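Local coordinates for carbohydrate deacetylase Agd3 (PDB 6NWZ), which is a zinc-binding carbohydrate esterase that probably removes N-acetyl groups from galactosaminogalactan and is required for Aspergillus fumigatus biofilm formation, at residues G326-D331 and L350-P355. Sequence-based numbering, arbitrary orientation.
Sequences GGIEYD and LWPSTP
I328 packs over one face of the W351 indole, the two side chains crossing at about a right angle, and this is the buried, tightly packed end of the contact. I328 CG1 stands over the six-membered ring of W351, 28° off the normal, in a CH-pi contact whose closest pair is I328 CG1 to W351 CZ3 at 3.5 Å. With CG1 anti to the carbonyl carbon (chi1 -59°) and CG2 anti to the backbone N, both branches of the isoleucine reach the indole. I328 CG2 covers the middle of the ring system and also meets P352 CD at 3.6 Å, while I328 CD1 continues past W351 CZ3 to P355 CG, 3.9 Å away. W351 is held from beyond the pair: its NE1 bonds to E406, and F409 of helix 400-417 meets it edge-to-face. Both segments belong to one long connection without helix or strand between helices 317-321 and 362-366 of the deacetylase domain, and the contact closes that excursion on itself, well away from the centre of the chain. Its other half is less buried. Y330 and L350, both partly exposed, cross at about a right angle, with 4.0 Å between Y330 CD1 and L350 CD1, and the leucine methyl meets the phenol ring obliquely. Backbone takes part here too, L350 O lying 3.4 Å from Y330 CB. The phenol OH is hydrogen-bonded to T391, which precedes the zinc-binding H392 in sequence; the nearest bound zinc ion is about 11 Å from the Y330 side chain. The E329 side chain leaves its backbone away from 350-355, and both E329 and D331 are exposed; these two contribute mainly carbonyls, E329 O lying 3.5 Å from P352 CG and D331 O facing L350 CD1.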
ATOM      1  N   GLY A 326     -32.290   4.294  27.727  1.00 45.52           N
ATOM      2  CA  GLY A 326     -31.016   3.751  27.320  1.00 44.12           C
ATOM      3  C   GLY A 326     -30.975   3.537  25.824  1.00 55.20           C
ATOM      4  O   GLY A 326     -31.892   3.909  25.093  1.00 56.82           O
ATOM      5  N   GLY A 327     -29.885   2.925  25.365  1.00 51.27           N
ATOM      6  CA  GLY A 327     -29.685   2.635  23.962  1.00 41.89           C
ATOM      7  C   GLY A 327     -30.244   1.287  23.560  1.00 43.12           C
ATOM      8  O   GLY A 327     -31.045   0.676  24.271  1.00 44.63           O
ATOM      9  N   ILE A 328     -29.808   0.819  22.392  1.00 55.02           N
ATOM     10  CA  ILE A 328     -30.267  -0.458  21.857  1.00 54.81           C
ATOM     11  C   ILE A 328     -29.566  -1.588  22.597  1.00 46.91           C
ATOM     12  O   ILE A 328     -28.337  -1.590  22.730  1.00 57.95           O
ATOM     13  CB  ILE A 328     -30.010  -0.536  20.344  1.00 53.65           C
ATOM     14  CG1 ILE A 328     -30.740   0.598  19.626  1.00 50.41           C
ATOM     15  CG2 ILE A 328     -30.452  -1.883  19.798  1.00 50.34           C
ATOM     16  CD1 ILE A 328     -32.226   0.613  19.885  1.00 45.21           C
ATOM     17  N   GLU A 329     -30.344  -2.555  23.071  1.00 60.75           N
ATOM     18  CA  GLU A 329     -29.819  -3.632  23.897  1.00 56.29           C
ATOM     19  C   GLU A 329     -30.392  -4.962  23.433  1.00 54.22           C
ATOM     20  O   GLU A 329     -31.596  -5.075  23.190  1.00 52.89           O
ATOM     21  CB  GLU A 329     -30.152  -3.393  25.371  1.00 57.72           C
ATOM     22  CG  GLU A 329     -29.130  -3.960  26.327  1.00 82.29           C
ATOM     23  CD  GLU A 329     -29.057  -3.178  27.622  1.00 90.31           C
ATOM     24  OE1 GLU A 329     -30.121  -2.894  28.213  1.00 83.70           O
ATOM     25  OE2 GLU A 329     -27.930  -2.835  28.037  1.00 92.93           O
ATOM     26  N   TYR A 330     -29.522  -5.964  23.320  1.00 47.53           N
ATOM     27  CA  TYR A 330     -29.901  -7.294  22.858  1.00 49.11           C
ATOM     28  C   TYR A 330     -28.810  -8.271  23.275  1.00 59.61           C
ATOM     29  O   TYR A 330     -27.723  -7.871  23.700  1.00 62.81           O
ATOM     30  CB  TYR A 330     -30.111  -7.323  21.340  1.00 49.03           C
ATOM     31  CG  TYR A 330     -28.924  -6.793  20.568  1.00 53.65           C
ATOM     32  CD1 TYR A 330     -27.872  -7.628  20.211  1.00 46.65           C
ATOM     33  CD2 TYR A 330     -28.845  -5.452  20.212  1.00 49.71           C
ATOM     34  CE1 TYR A 330     -26.778  -7.142  19.515  1.00 53.59           C
ATOM     35  CE2 TYR A 330     -27.759  -4.959  19.518  1.00 43.73           C
ATOM     36  CZ  TYR A 330     -26.728  -5.805  19.171  1.00 53.72           C
ATOM     37  OH  TYR A 330     -25.646  -5.311  18.482  1.00 52.11           O
ATOM     38  N   ASP A 331     -29.113  -9.561  23.145  1.00 67.29           N
ATOM     39  CA  ASP A 331     -28.139 -10.614  23.408  1.00 70.26           C
ATOM     40  C   ASP A 331     -27.477 -11.035  22.102  1.00 72.55           C
ATOM     41  O   ASP A 331     -28.162 -11.321  21.113  1.00 71.20           O
ATOM     42  CB  ASP A 331     -28.799 -11.820  24.078  1.00 81.42           C
ATOM     43  CG  ASP A 331     -29.136 -11.564  25.532  1.00 90.81           C
ATOM     44  OD1 ASP A 331     -30.175 -10.926  25.801  1.00 98.04           O
ATOM     45  OD2 ASP A 331     -28.357 -12.000  26.405  1.00 95.21           O
ATOM     46  N   LEU A 350     -32.879  -8.961  16.110  1.00 66.44           N
ATOM     47  CA  LEU A 350     -32.414  -8.781  17.479  1.00 56.67           C
ATOM     48  C   LEU A 350     -32.775  -7.428  18.069  1.00 61.18           C
ATOM     49  O   LEU A 350     -32.797  -7.295  19.297  1.00 68.86           O
ATOM     50  CB  LEU A 350     -30.890  -8.960  17.561  1.00 55.03           C
ATOM     51  CG  LEU A 350     -30.318 -10.317  17.149  1.00 60.80           C
ATOM     52  CD1 LEU A 350     -28.862 -10.415  17.566  1.00 50.18           C
ATOM     53  CD2 LEU A 350     -31.125 -11.455  17.748  1.00 57.80           C
ATOM     54  N   TRP A 351     -33.064  -6.434  17.235  1.00 54.62           N
ATOM     55  CA  TRP A 351     -33.332  -5.094  17.733  1.00 58.41           C
ATOM     56  C   TRP A 351     -34.616  -5.073  18.560  1.00 64.94           C
ATOM     57  O   TRP A 351     -35.568  -5.799  18.250  1.00 54.62           O
ATOM     58  CB  TRP A 351     -33.447  -4.107  16.571  1.00 50.16           C
ATOM     59  CG  TRP A 351     -32.134  -3.512  16.154  1.00 55.31           C
ATOM     60  CD1 TRP A 351     -31.026  -4.184  15.728  1.00 52.87           C
ATOM     61  CD2 TRP A 351     -31.797  -2.121  16.115  1.00 46.40           C
ATOM     62  NE1 TRP A 351     -30.019  -3.299  15.437  1.00 54.90           N
ATOM     63  CE2 TRP A 351     -30.468  -2.025  15.663  1.00 51.87           C
ATOM     64  CE3 TRP A 351     -32.491  -0.947  16.423  1.00 46.48           C
ATOM     65  CZ2 TRP A 351     -29.818  -0.801  15.510  1.00 49.16           C
ATOM     66  CZ3 TRP A 351     -31.846   0.266  16.270  1.00 50.23           C
ATOM     67  CH2 TRP A 351     -30.522   0.330  15.819  1.00 43.14           C
ATOM     68  N   PRO A 352     -34.668  -4.269  19.623  1.00 73.78           N
ATOM     69  CA  PRO A 352     -35.935  -4.077  20.333  1.00 69.79           C
ATOM     70  C   PRO A 352     -36.987  -3.511  19.396  1.00 74.21           C
ATOM     71  O   PRO A 352     -36.698  -2.678  18.533  1.00 77.79           O
ATOM     72  CB  PRO A 352     -35.578  -3.084  21.444  1.00 63.92           C
ATOM     73  CG  PRO A 352     -34.114  -3.254  21.643  1.00 80.06           C
ATOM     74  CD  PRO A 352     -33.556  -3.567  20.282  1.00 80.43           C
ATOM     75  N   SER A 353     -38.220  -3.980  19.570  1.00 73.98           N
ATOM     76  CA  SER A 353     -39.306  -3.549  18.704  1.00 76.96           C
ATOM     77  C   SER A 353     -39.713  -2.102  18.949  1.00 86.99           C
ATOM     78  O   SER A 353     -40.273  -1.472  18.045  1.00 77.47           O
ATOM     79  CB  SER A 353     -40.509  -4.472  18.894  1.00 76.87           C
ATOM     80  OG  SER A 353     -40.799  -4.630  20.272  1.00 78.36           O
ATOM     81  N   THR A 354     -39.433  -1.551  20.142  1.00 98.02           N
ATOM     82  CA  THR A 354     -39.969  -0.230  20.473  1.00 91.73           C
ATOM     83  C   THR A 354     -39.296   0.885  19.678  1.00 90.00           C
ATOM     84  O   THR A 354     -40.002   1.624  18.970  1.00108.17           O
ATOM     85  CB  THR A 354     -39.905  -0.000  21.987  1.00 84.38           C
ATOM     86  N   PRO A 355     -37.955   1.073  19.729  1.00 60.14           N
ATOM     87  CA  PRO A 355     -37.367   2.170  18.945  1.00 51.62           C
ATOM     88  C   PRO A 355     -37.294   1.839  17.461  1.00 65.98           C
ATOM     89  O   PRO A 355     -36.418   1.084  17.026  1.00 70.80           O
ATOM     90  CB  PRO A 355     -35.965   2.343  19.553  1.00 49.17           C
ATOM     91  CG  PRO A 355     -35.936   1.471  20.787  1.00 64.85           C
ATOM     92  CD  PRO A 355     -36.920   0.375  20.512  1.00 57.36           C
TER